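Local structure of filamentous hemagglutinin (Bordetella pertussis, 1RWR) at residues A78-T83 with N105-S110; L124-P129 with L138-G143; N50-G55 with T70-A75; G7-L12 with N22-N27. The protein is a bacterial adhesin whose secretion domain, folded as a beta-helix, probably directs its export through the two-partner secretion pathway. All blocks are in the same frame, centred on the assembly; numbering follows the deposited sequence.

Contact 1 of 4, residues A78-T83 with N105-S110; sequences AEVTDT and NPNGIS
Val80 lies flat over one face of the Asn105 amide. Its CB stands 3.6 Å from Asn105 CG, nearly straight above it, while Val80 CG2 approaches Asn105 ND2 to 3.5 Å and CG1 sits over the same face. With CG anti to the backbone N (chi1 -174°) the amide is placed beside Val80, and a small chi2 turns its face to it. The oxygen is used in another direction: Asn105 OD1 accepts from Asn107 N at 2.9 Å, an Asx turn, with the donor well above the carbonyl plane, and a type I turn from Asn105 to Gly108 encloses it.

Asn107 swings back toward the other segment (chi1 -56°). Its ND2 gives a hydrogen bond to Asp82 O at 2.9 Å, with that oxygen close to the amide plane, and also reaches Ser84 O; a weak bond to Asn105 OD1 ties the two amides together. One face of the Asn107 amide receives a carbonyl: Thr83 O sits 3.1 Å from Asn107 CG, almost directly above it.

Asn105 ND2 bonds to Ser84 O and to the hydroxyl of Ser86. Both segments leave neighbouring strands, 75-80 and 99-104, of a parallel beta-helix sheet, and Phe39 packs on Val80.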
loop_
_atom_site.group_PDB
_atom_site.type_symbol
_atom_site.label_atom_id
_atom_site.label_comp_id
_atom_site.label_asym_id
_atom_site.label_seq_id
_atom_site.Cartn_x
_atom_site.Cartn_y
_atom_site.Cartn_z
ATOM N N ALA A 78 3.399 -11.110 -2.097
ATOM C CA ALA A 78 4.745 -11.353 -1.652
ATOM C C ALA A 78 4.719 -11.141 -0.152
ATOM O O ALA A 78 4.470 -10.022 0.293
ATOM C CB ALA A 78 5.733 -10.335 -2.307
ATOM N N GLU A 79 4.950 -12.200 0.616
ATOM C CA GLU A 79 4.915 -12.174 2.078
ATOM C C GLU A 79 6.281 -12.506 2.628
ATOM O O GLU A 79 6.838 -13.531 2.267
ATOM C CB GLU A 79 3.953 -13.260 2.595
ATOM C CG GLU A 79 3.851 -13.292 4.102
ATOM C CD GLU A 79 3.140 -14.521 4.660
ATOM O OE1 GLU A 79 2.623 -15.325 3.883
ATOM O OE2 GLU A 79 3.027 -14.641 5.908
ATOM N N VAL A 80 6.825 -11.654 3.475
ATOM C CA VAL A 80 8.092 -11.937 4.131
ATOM C C VAL A 80 7.836 -12.743 5.399
ATOM O O VAL A 80 7.057 -12.332 6.258
ATOM C CB VAL A 80 8.861 -10.653 4.472
ATOM C CG1 VAL A 80 10.091 -10.958 5.357
ATOM C CG2 VAL A 80 9.295 -9.949 3.224
ATOM N N THR A 81 8.545 -13.874 5.524
ATOM C CA THR A 81 8.355 -14.793 6.644
ATOM C C THR A 81 9.405 -14.695 7.758
ATOM O O THR A 81 9.183 -15.262 8.825
ATOM C CB THR A 81 8.373 -16.216 6.155
ATOM O OG1 THR A 81 9.701 -16.492 5.693
ATOM C CG2 THR A 81 7.509 -16.396 5.004
ATOM N N ASP A 82 10.514 -14.012 7.536
ATOM C CA ASP A 82 11.579 -13.930 8.555
ATOM C C ASP A 82 11.500 -12.613 9.313
ATOM O O ASP A 82 10.402 -12.117 9.446
ATOM C CB ASP A 82 12.948 -14.190 7.969
ATOM C CG ASP A 82 13.827 -15.001 8.913
ATOM O OD1 ASP A 82 13.484 -15.078 10.133
ATOM O OD2 ASP A 82 14.865 -15.597 8.522
ATOM N N THR A 83 12.627 -12.043 9.795
ATOM C CA THR A 83 12.550 -10.949 10.781
ATOM C C THR A 83 12.908 -9.567 10.263
ATOM O O THR A 83 12.774 -8.597 11.020
ATOM C CB THR A 83 13.457 -11.241 12.034
ATOM O OG1 THR A 83 14.835 -11.267 11.637
ATOM C CG2 THR A 83 13.143 -12.596 12.640
ATOM N N ASN A 105 4.853 -7.405 5.002
ATOM C CA ASN A 105 5.989 -7.671 5.855
ATOM C C ASN A 105 5.689 -7.097 7.269
ATOM O O ASN A 105 5.764 -5.891 7.481
ATOM C CB ASN A 105 7.263 -7.073 5.251
ATOM C CG ASN A 105 8.512 -7.469 6.058
ATOM O OD1 ASN A 105 8.389 -7.905 7.222
ATOM N ND2 ASN A 105 9.683 -7.301 5.473
ATOM N N PRO A 106 5.313 -7.943 8.216
ATOM C CA PRO A 106 5.023 -7.474 9.572
ATOM C C PRO A 106 6.166 -6.738 10.262
ATOM O O PRO A 106 5.903 -5.996 11.188
ATOM C CB PRO A 106 4.627 -8.749 10.313
ATOM C CG PRO A 106 4.030 -9.581 9.242
ATOM C CD PRO A 106 4.936 -9.370 8.044
ATOM N N ASN A 107 7.381 -6.918 9.796
ATOM C CA ASN A 107 8.535 -6.234 10.383
ATOM C C ASN A 107 8.656 -4.782 9.996
ATOM O O ASN A 107 9.386 -4.021 10.633
ATOM C CB ASN A 107 9.792 -6.973 10.001
ATOM C CG ASN A 107 9.730 -8.429 10.408
ATOM O OD1 ASN A 107 9.548 -8.744 11.613
ATOM N ND2 ASN A 107 9.799 -9.315 9.439
ATOM N N GLY A 108 7.945 -4.384 8.937
ATOM C CA GLY A 108 7.987 -3.024 8.456
ATOM C C GLY A 108 8.310 -2.914 6.982
ATOM O O GLY A 108 8.914 -3.811 6.386
ATOM N N ILE A 109 7.886 -1.797 6.397
ATOM C CA ILE A 109 8.243 -1.470 5.020
ATOM C C ILE A 109 8.614 -0.004 4.915
ATOM O O ILE A 109 7.887 0.856 5.433
ATOM C CB ILE A 109 7.060 -1.760 4.071
ATOM C CG1 ILE A 109 6.557 -3.190 4.200
ATOM C CG2 ILE A 109 7.445 -1.402 2.655
ATOM C CD1 ILE A 109 5.304 -3.429 3.358
ATOM N N SER A 110 9.730 0.279 4.245
ATOM C CA SER A 110 10.061 1.651 3.903
ATOM C C SER A 110 10.006 1.790 2.376
ATOM O O SER A 110 10.388 0.858 1.641
ATOM C CB SER A 110 11.412 2.027 4.505
ATOM O OG SER A 110 12.402 1.194 4.012
#

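Contact 2 of 4, residues L124-P129 with L138-G143; sequences LTTGRP and LDVQQG
Arg128 O is held by two donors: Asp139 N, 3.0 Å away along an almost straight N-H...O line (176°), and water 2 at 2.7 Å. The same water donates to Asp139 OD2, so the carboxylate is tied back to the carbonyl opposite its own backbone. The return bond, Arg128 N to Asp139 O, closes the hydrogen-bonded antiparallel pair. The charged ends then part company. Arg128 folds twice along its chain and carries NH1 to Glu79 and Val80 O, whereas Asp139 OD1 pairs with Arg192.

This is the open end of the beta hairpin formed by strands 128-132 and 135-140, which projects from the parallel beta-helix just after strand 119-125. On the face shared by Pro129 and Leu138 the contact is apolar. Leu138 spreads both methyls against Thr125 CG2, with CD2 3.9 Å from it, and CD2 also touches the Pro129 ring. Thr125 OG1, set opposite its own backbone N about the first torsion (chi1 -172°), accepts from Gly127 N at 2.9 Å, an ST turn, while also bonding Val163 O. The turn sets Gly127 CA against Val140 CG2, 3.8 Å away.

Farther along, Thr126 OG1 stands between its backbone N and carbonyl carbon (chi1 62°), aimed at Gln142 O. It donates there at 2.7 Å, tilted only slightly from the carbonyl plane, and takes a weak bond from Arg165 N. Water 1 links Thr126 O to Gln141 N.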
loop_
_atom_site.group_PDB
_atom_site.type_symbol
_atom_site.label_atom_id
_atom_site.label_comp_id
_atom_site.label_asym_id
_atom_site.label_seq_id
_atom_site.Cartn_x
_atom_site.Cartn_y
_atom_site.Cartn_z
ATOM N N LEU A 124 0.410 -2.152 0.331
ATOM C CA LEU A 124 1.600 -2.314 1.153
ATOM C C LEU A 124 1.129 -2.503 2.568
ATOM O O LEU A 124 0.372 -1.676 3.089
ATOM C CB LEU A 124 2.483 -1.083 1.064
ATOM C CG LEU A 124 2.938 -0.728 -0.338
ATOM C CD1 LEU A 124 3.900 0.489 -0.250
ATOM C CD2 LEU A 124 3.595 -1.941 -1.020
ATOM N N THR A 125 1.531 -3.598 3.196
ATOM C CA THR A 125 0.966 -3.939 4.491
ATOM C C THR A 125 1.999 -4.540 5.437
ATOM O O THR A 125 2.937 -5.217 5.016
ATOM C CB THR A 125 -0.312 -4.854 4.316
ATOM O OG1 THR A 125 -0.948 -5.017 5.583
ATOM C CG2 THR A 125 0.073 -6.248 3.872
ATOM N N THR A 126 1.831 -4.281 6.730
ATOM C CA THR A 126 2.543 -5.069 7.739
ATOM C C THR A 126 1.647 -6.137 8.343
ATOM O O THR A 126 2.034 -6.774 9.322
ATOM C CB THR A 126 3.104 -4.200 8.862
ATOM O OG1 THR A 126 2.016 -3.533 9.547
ATOM C CG2 THR A 126 3.980 -3.138 8.278
ATOM N N GLY A 127 0.482 -6.366 7.754
ATOM C CA GLY A 127 -0.368 -7.486 8.162
ATOM C C GLY A 127 0.148 -8.852 7.758
ATOM O O GLY A 127 0.803 -9.011 6.709
ATOM N N ARG A 128 -0.127 -9.852 8.601
ATOM C CA ARG A 128 0.114 -11.223 8.247
ATOM C C ARG A 128 -1.061 -11.736 7.397
ATOM O O ARG A 128 -2.201 -11.688 7.839
ATOM C CB ARG A 128 0.263 -12.066 9.512
ATOM C CG ARG A 128 0.479 -13.493 9.258
ATOM C CD ARG A 128 1.796 -13.763 8.581
ATOM N NE ARG A 128 2.972 -13.549 9.451
ATOM C CZ ARG A 128 4.181 -13.266 9.006
ATOM N NH1 ARG A 128 4.419 -13.105 7.678
ATOM N NH2 ARG A 128 5.163 -13.127 9.879
ATOM N N PRO A 129 -0.790 -12.226 6.189
ATOM C CA PRO A 129 -1.885 -12.668 5.314
ATOM C C PRO A 129 -2.462 -14.001 5.711
ATOM O O PRO A 129 -1.706 -14.884 6.079
ATOM C CB PRO A 129 -1.244 -12.827 3.948
ATOM C CG PRO A 129 0.177 -12.468 4.112
ATOM C CD PRO A 129 0.514 -12.343 5.534
ATOM N N LEU A 138 -5.771 -9.619 5.908
ATOM C CA LEU A 138 -4.492 -9.124 6.386
ATOM C C LEU A 138 -4.657 -8.789 7.843
ATOM O O LEU A 138 -5.394 -7.862 8.171
ATOM C CB LEU A 138 -4.114 -7.853 5.611
ATOM C CG LEU A 138 -3.929 -8.081 4.107
ATOM C CD1 LEU A 138 -3.803 -6.780 3.362
ATOM C CD2 LEU A 138 -2.736 -9.008 3.819
ATOM N N ASP A 139 -3.975 -9.499 8.724
ATOM C CA ASP A 139 -4.131 -9.263 10.156
ATOM C C ASP A 139 -2.970 -8.421 10.629
ATOM O O ASP A 139 -1.858 -8.900 10.818
ATOM C CB ASP A 139 -4.176 -10.567 10.925
ATOM C CG ASP A 139 -5.464 -11.271 10.724
ATOM O OD1 ASP A 139 -6.503 -10.576 10.656
ATOM O OD2 ASP A 139 -5.494 -12.508 10.599
ATOM N N VAL A 140 -3.278 -7.160 10.812
ATOM C CA VAL A 140 -2.295 -6.195 11.272
ATOM C C VAL A 140 -2.242 -6.158 12.788
ATOM O O VAL A 140 -3.201 -5.735 13.438
ATOM C CB VAL A 140 -2.627 -4.767 10.747
ATOM C CG1 VAL A 140 -1.549 -3.830 11.212
ATOM C CG2 VAL A 140 -2.734 -4.778 9.229
ATOM N N GLN A 141 -1.111 -6.560 13.342
ATOM C CA GLN A 141 -0.867 -6.450 14.773
ATOM C C GLN A 141 0.397 -5.679 15.105
ATOM O O GLN A 141 0.578 -5.289 16.247
ATOM C CB GLN A 141 -0.816 -7.827 15.404
ATOM C CG GLN A 141 -2.180 -8.510 15.283
ATOM C CD GLN A 141 -2.153 -9.869 15.836
ATOM O OE1 GLN A 141 -1.584 -10.771 15.227
ATOM N NE2 GLN A 141 -2.709 -10.031 17.015
ATOM N N GLN A 142 1.266 -5.471 14.128
ATOM C CA GLN A 142 2.508 -4.748 14.349
ATOM C C GLN A 142 3.016 -4.172 13.057
ATOM O O GLN A 142 2.501 -4.503 12.011
ATOM C CB GLN A 142 3.577 -5.660 14.930
ATOM C CG GLN A 142 3.983 -6.817 14.018
ATOM C CD GLN A 142 4.959 -7.749 14.688
ATOM O OE1 GLN A 142 4.605 -8.848 15.087
ATOM N NE2 GLN A 142 6.168 -7.294 14.861
ATOM N N GLY A 143 4.030 -3.305 13.156
ATOM C CA GLY A 143 4.784 -2.845 11.998
ATOM C C GLY A 143 4.427 -1.463 11.555
ATOM O O GLY A 143 3.274 -1.052 11.627
HETATM O O HOH W 1 1.217 -7.580 11.908
HETATM O O HOH W 2 -3.405 -13.624 9.232
#

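Contact 3 of 4, residues N50-G55 with T70-A75; sequences NGLTDG and TRQASA
Asn50 and Gln72 bring the two chains closest, with their CA atoms 5.8 Å apart. From Asn50 to Leu52 the backbone runs nearly opposite to the course from Arg71 to Ala73, but the two do not pair as strands. Asn50, at psi 37°, bends the chain out of strand 45-50, whereas Gln72 and Ala73 stay extended. Each of the three hydrogen bonds between the segments uses a side-chain amide on one side and a backbone group on the other.

Asn50 makes two of them with a single residue. Its OD1 accepts from Ala73 N at 2.9 Å and its ND2 donates to Ala73 O at 3.0 Å, both bonds on lone pairs in the carbonyl plane. The amide thus lies edge-on against Ala73 and stands in for the backbone of a neighbouring strand; two opposed bonds fix its rotation. Gln72 answers in kind: its NE2 reaches Asn50 O at 2.9 Å, in the plane of that carbonyl, though the oxygen is tilted out of the glutamine's own amide plane.

Leu52 lies slantwise across the aliphatic part of Gln72, which is extended beyond CG. Leu52 CG sits 3.7 Å from Gln72 CG and Leu52 CD1 3.9 Å from the same atom.

Asn50 ND2 also bonds Lys97 O, and the backbone of Asn50 bonds to Tyr95 of strand 91-96. Ser74 pairs its backbone with Gly30 and Asp100, and the chain then enters strand 75-80. The contact therefore bridges the end of one beta-helix strand and the approach to another.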
loop_
_atom_site.group_PDB
_atom_site.type_symbol
_atom_site.label_atom_id
_atom_site.label_comp_id
_atom_site.label_asym_id
_atom_site.label_seq_id
_atom_site.Cartn_x
_atom_site.Cartn_y
_atom_site.Cartn_z
ATOM N N ASN A 50 4.266 -12.797 -14.686
ATOM C CA ASN A 50 2.930 -13.381 -14.826
ATOM C C ASN A 50 2.653 -13.748 -16.291
ATOM O O ASN A 50 1.511 -13.590 -16.793
ATOM C CB ASN A 50 1.893 -12.385 -14.331
ATOM C CG ASN A 50 0.586 -13.020 -13.876
ATOM O OD1 ASN A 50 0.509 -14.196 -13.502
ATOM N ND2 ASN A 50 -0.456 -12.183 -13.823
ATOM N N GLY A 51 3.708 -14.216 -16.961
ATOM C CA GLY A 51 3.687 -14.479 -18.386
ATOM C C GLY A 51 3.623 -15.961 -18.707
ATOM O O GLY A 51 4.316 -16.750 -18.113
ATOM N N LEU A 52 2.734 -16.324 -19.622
ATOM C CA LEU A 52 2.695 -17.674 -20.204
ATOM C C LEU A 52 3.496 -17.792 -21.491
ATOM O O LEU A 52 3.698 -18.910 -21.995
ATOM C CB LEU A 52 1.238 -18.068 -20.464
ATOM C CG LEU A 52 0.316 -18.154 -19.259
ATOM C CD1 LEU A 52 -1.094 -18.548 -19.697
ATOM C CD2 LEU A 52 0.796 -19.116 -18.187
ATOM N N THR A 53 3.959 -16.659 -22.006
ATOM C CA THR A 53 4.778 -16.604 -23.199
ATOM C C THR A 53 6.013 -15.769 -22.967
ATOM O O THR A 53 6.039 -14.887 -22.101
ATOM C CB THR A 53 3.986 -16.002 -24.359
ATOM O OG1 THR A 53 3.587 -14.664 -24.049
ATOM C CG2 THR A 53 2.659 -16.767 -24.556
ATOM N N ASP A 54 7.027 -16.029 -23.775
ATOM C CA ASP A 54 8.265 -15.267 -23.733
ATOM C C ASP A 54 7.993 -13.862 -24.261
ATOM O O ASP A 54 7.112 -13.640 -25.104
ATOM C CB ASP A 54 9.340 -15.924 -24.611
ATOM C CG ASP A 54 9.754 -17.319 -24.148
ATOM O OD1 ASP A 54 9.233 -17.869 -23.156
ATOM O OD2 ASP A 54 10.642 -17.942 -24.762
ATOM N N GLY A 55 8.785 -12.903 -23.804
ATOM C CA GLY A 55 8.547 -11.535 -24.175
ATOM C C GLY A 55 9.588 -10.612 -23.620
ATOM O O GLY A 55 10.721 -11.011 -23.407
ATOM N N THR A 70 0.612 -22.604 -14.565
ATOM C CA THR A 70 -0.391 -23.282 -15.380
ATOM C C THR A 70 -1.547 -22.328 -15.739
ATOM O O THR A 70 -2.373 -22.632 -16.617
ATOM C CB THR A 70 -0.959 -24.520 -14.673
ATOM O OG1 THR A 70 -1.666 -24.156 -13.481
ATOM C CG2 THR A 70 0.118 -25.460 -14.246
ATOM N N ARG A 71 -1.615 -21.197 -15.036
ATOM C CA ARG A 71 -2.527 -20.108 -15.331
ATOM C C ARG A 71 -1.905 -18.830 -14.746
ATOM O O ARG A 71 -1.027 -18.882 -13.907
ATOM C CB ARG A 71 -3.916 -20.298 -14.732
ATOM C CG ARG A 71 -3.943 -20.460 -13.222
ATOM C CD ARG A 71 -5.272 -21.182 -12.736
ATOM N NE ARG A 71 -5.266 -22.016 -11.524
ATOM C CZ ARG A 71 -4.227 -22.629 -10.926
ATOM N NH1 ARG A 71 -2.973 -22.529 -11.360
ATOM N NH2 ARG A 71 -4.466 -23.374 -9.835
ATOM N N GLN A 72 -2.421 -17.703 -15.194
ATOM C CA GLN A 72 -1.957 -16.417 -14.718
ATOM C C GLN A 72 -2.681 -16.012 -13.444
ATOM O O GLN A 72 -3.854 -16.312 -13.254
ATOM C CB GLN A 72 -2.114 -15.367 -15.817
ATOM C CG GLN A 72 -1.266 -15.664 -17.036
ATOM C CD GLN A 72 -1.564 -14.776 -18.199
ATOM O OE1 GLN A 72 -2.736 -14.678 -18.606
ATOM N NE2 GLN A 72 -0.523 -14.107 -18.756
ATOM N N ALA A 73 -1.960 -15.289 -12.585
ATOM C CA ALA A 73 -2.524 -14.741 -11.376
ATOM C C ALA A 73 -3.406 -13.518 -11.611
ATOM O O ALA A 73 -3.101 -12.673 -12.430
ATOM C CB ALA A 73 -1.353 -14.352 -10.411
ATOM N N SER A 74 -4.442 -13.386 -10.802
ATOM C CA SER A 74 -5.145 -12.103 -10.642
ATOM C C SER A 74 -4.647 -11.245 -9.462
ATOM O O SER A 74 -4.858 -10.048 -9.465
ATOM C CB SER A 74 -6.662 -12.307 -10.604
ATOM O OG SER A 74 -6.998 -13.243 -9.636
ATOM N N ALA A 75 -3.942 -11.845 -8.502
ATOM C CA ALA A 75 -3.369 -11.143 -7.349
ATOM C C ALA A 75 -2.051 -11.834 -7.035
ATOM O O ALA A 75 -1.981 -13.046 -6.999
ATOM C CB ALA A 75 -4.289 -11.211 -6.139
#

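Contact 4 of 4, residues G7-L12 with N22-N27; sequences GQTQVL and NIADPN
The amide of Asn22 has Leu12 on one face, at its nitrogen end: Leu12 CD1 comes in at a slant to 3.7 Å from Asn22 ND2, and Leu12 CG overhangs the same nitrogen at 4.0 Å. At the other end of the group OD1 is taken by Asn49 ND2, and Asn66 and Pro67 also touch this side chain. Asn22 points its amide this way with CG beside the backbone N (chi1 -78°). Its CB faces Gln10 CB at 4.3 Å, but the Gln10 side chain folds at chi2 (-71°) and carries its own amide elsewhere.

Beneath these side chains Gln10 and Asn22 form an antiparallel hydrogen-bonded pair. Gln10 N donates to Asn22 O at 3.1 Å and Asn22 N to Gln10 O at 2.8 Å, the latter less straight. The pair joins strands 10-12 and 20-22 at the N-terminal edge of a sheet that is parallel from there on, an arrangement consistent with a cap over the first turn of the right-handed beta-helix. Thr9 CA makes a C-H...O contact with Asn22 O at 3.6 Å, and Thr9 CG2 leans toward the same oxygen.

Past the pair the chains are bridged through Asn34, whose OD1 bonds both Thr9 OG1 and Ala24 N. The extended Gln8 side chain brings its end up to Ala24 and Asp25, while Ile23 turns the other way, onto Phe48 and Asn50.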
loop_
_atom_site.group_PDB
_atom_site.type_symbol
_atom_site.label_atom_id
_atom_site.label_comp_id
_atom_site.label_asym_id
_atom_site.label_seq_id
_atom_site.Cartn_x
_atom_site.Cartn_y
_atom_site.Cartn_z
ATOM N N GLY A 7 9.906 -21.779 -1.160
ATOM C CA GLY A 7 8.961 -22.655 -1.843
ATOM C C GLY A 7 9.162 -22.688 -3.345
ATOM O O GLY A 7 10.282 -22.758 -3.825
ATOM N N GLN A 8 8.068 -22.614 -4.103
ATOM C CA GLN A 8 8.160 -22.740 -5.572
ATOM C C GLN A 8 8.637 -21.437 -6.229
ATOM O O GLN A 8 9.109 -21.437 -7.385
ATOM C CB GLN A 8 6.824 -23.202 -6.171
ATOM C CG GLN A 8 6.859 -23.409 -7.667
ATOM C CD GLN A 8 5.505 -23.743 -8.366
ATOM O OE1 GLN A 8 5.454 -24.701 -9.188
ATOM N NE2 GLN A 8 4.463 -22.924 -8.131
ATOM N N THR A 9 8.507 -20.317 -5.500
ATOM C CA THR A 9 8.953 -19.024 -6.021
ATOM C C THR A 9 10.454 -19.038 -6.366
ATOM O O THR A 9 11.272 -19.494 -5.561
ATOM C CB THR A 9 8.640 -17.909 -5.001
ATOM O OG1 THR A 9 7.270 -17.966 -4.647
ATOM C CG2 THR A 9 8.836 -16.518 -5.619
ATOM N N GLN A 10 10.804 -18.579 -7.559
ATOM C CA GLN A 10 12.195 -18.381 -7.918
ATOM C C GLN A 10 12.459 -16.953 -8.302
ATOM O O GLN A 10 11.543 -16.228 -8.717
ATOM C CB GLN A 10 12.599 -19.321 -9.065
ATOM C CG GLN A 10 12.343 -20.812 -8.771
ATOM C CD GLN A 10 13.279 -21.469 -7.705
ATOM O OE1 GLN A 10 14.415 -21.048 -7.498
ATOM N NE2 GLN A 10 12.792 -22.547 -7.075
ATOM N N VAL A 11 13.702 -16.516 -8.114
ATOM C CA VAL A 11 14.119 -15.177 -8.525
ATOM C C VAL A 11 15.325 -15.316 -9.451
ATOM O O VAL A 11 16.339 -15.911 -9.067
ATOM C CB VAL A 11 14.510 -14.265 -7.318
ATOM C CG1 VAL A 11 15.030 -12.942 -7.808
ATOM C CG2 VAL A 11 13.332 -14.030 -6.415
ATOM N N LEU A 12 15.192 -14.789 -10.668
ATOM C CA LEU A 12 16.280 -14.711 -11.602
ATOM C C LEU A 12 16.933 -13.355 -11.420
ATOM O O LEU A 12 16.345 -12.300 -11.680
ATOM C CB LEU A 12 15.768 -14.915 -13.035
ATOM C CG LEU A 12 14.991 -16.207 -13.246
ATOM C CD1 LEU A 12 14.444 -16.251 -14.702
ATOM C CD2 LEU A 12 15.906 -17.387 -12.973
ATOM N N ASN A 22 9.842 -15.258 -10.669
ATOM C CA ASN A 22 8.970 -16.318 -11.158
ATOM C C ASN A 22 8.044 -16.748 -10.015
ATOM O O ASN A 22 8.341 -17.653 -9.249
ATOM C CB ASN A 22 9.776 -17.488 -11.739
ATOM C CG ASN A 22 10.282 -17.198 -13.122
ATOM O OD1 ASN A 22 9.738 -16.347 -13.816
ATOM N ND2 ASN A 22 11.364 -17.896 -13.539
ATOM N N ILE A 23 6.917 -16.040 -9.932
ATOM C CA ILE A 23 5.913 -16.245 -8.922
ATOM C C ILE A 23 5.377 -17.684 -8.968
ATOM O O ILE A 23 5.447 -18.342 -10.012
ATOM C CB ILE A 23 4.736 -15.241 -9.093
ATOM C CG1 ILE A 23 4.060 -15.348 -10.474
ATOM C CG2 ILE A 23 5.202 -13.791 -8.901
ATOM C CD1 ILE A 23 2.706 -14.585 -10.529
ATOM N N ALA A 24 4.845 -18.126 -7.836
ATOM C CA ALA A 24 4.193 -19.413 -7.697
ATOM C C ALA A 24 2.927 -19.498 -8.512
ATOM O O ALA A 24 2.217 -18.505 -8.730
ATOM C CB ALA A 24 3.895 -19.696 -6.210
ATOM N N ASP A 25 2.611 -20.709 -8.955
ATOM C CA ASP A 25 1.336 -20.929 -9.655
ATOM C C ASP A 25 0.196 -20.462 -8.752
ATOM O O ASP A 25 0.183 -20.802 -7.566
ATOM C CB ASP A 25 1.197 -22.414 -9.989
ATOM C CG ASP A 25 0.235 -22.692 -11.096
ATOM O OD1 ASP A 25 -0.055 -21.776 -11.903
ATOM O OD2 ASP A 25 -0.263 -23.851 -11.229
ATOM N N PRO A 26 -0.743 -19.662 -9.250
ATOM C CA PRO A 26 -1.856 -19.215 -8.416
ATOM C C PRO A 26 -2.806 -20.333 -8.048
ATOM O O PRO A 26 -2.892 -21.371 -8.737
ATOM C CB PRO A 26 -2.600 -18.189 -9.288
ATOM C CG PRO A 26 -2.219 -18.511 -10.653
ATOM C CD PRO A 26 -0.775 -19.023 -10.586
ATOM N N ASN A 27 -3.533 -20.107 -6.971
ATOM C CA ASN A 27 -4.578 -21.031 -6.561
ATOM C C ASN A 27 -5.802 -20.853 -7.430
ATOM O O ASN A 27 -5.775 -20.061 -8.380
ATOM C CB ASN A 27 -4.925 -20.895 -5.049
ATOM C CG ASN A 27 -5.440 -19.497 -4.664
ATOM O OD1 ASN A 27 -6.110 -18.811 -5.470
ATOM N ND2 ASN A 27 -5.168 -19.086 -3.418
#

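Overall arrangement
Contacts 1 and 2 form one neighbourhood, their centres 9 Å apart at the ends of adjoining beta-helix strands; Asn105 N probably bonds Thr125 O between them. Contact 2 is the more buried and mixes hairpin backbone bonds with methyl packing, whereas contact 1 relies on asparagine amides, one covered by a valine and both hydrogen-bonded. Contacts 3 and 4 lie toward the N-terminal end, their centres about 23 and 22 Å from the centre of the chain, and are partly buried. Asp25 joins them through Thr70 and a salt bridge to Arg71. Contact 4 pairs backbone with backbone, while contact 3 substitutes side-chain amides. Segment 70-75 runs directly into 78-83 along strand 75-80.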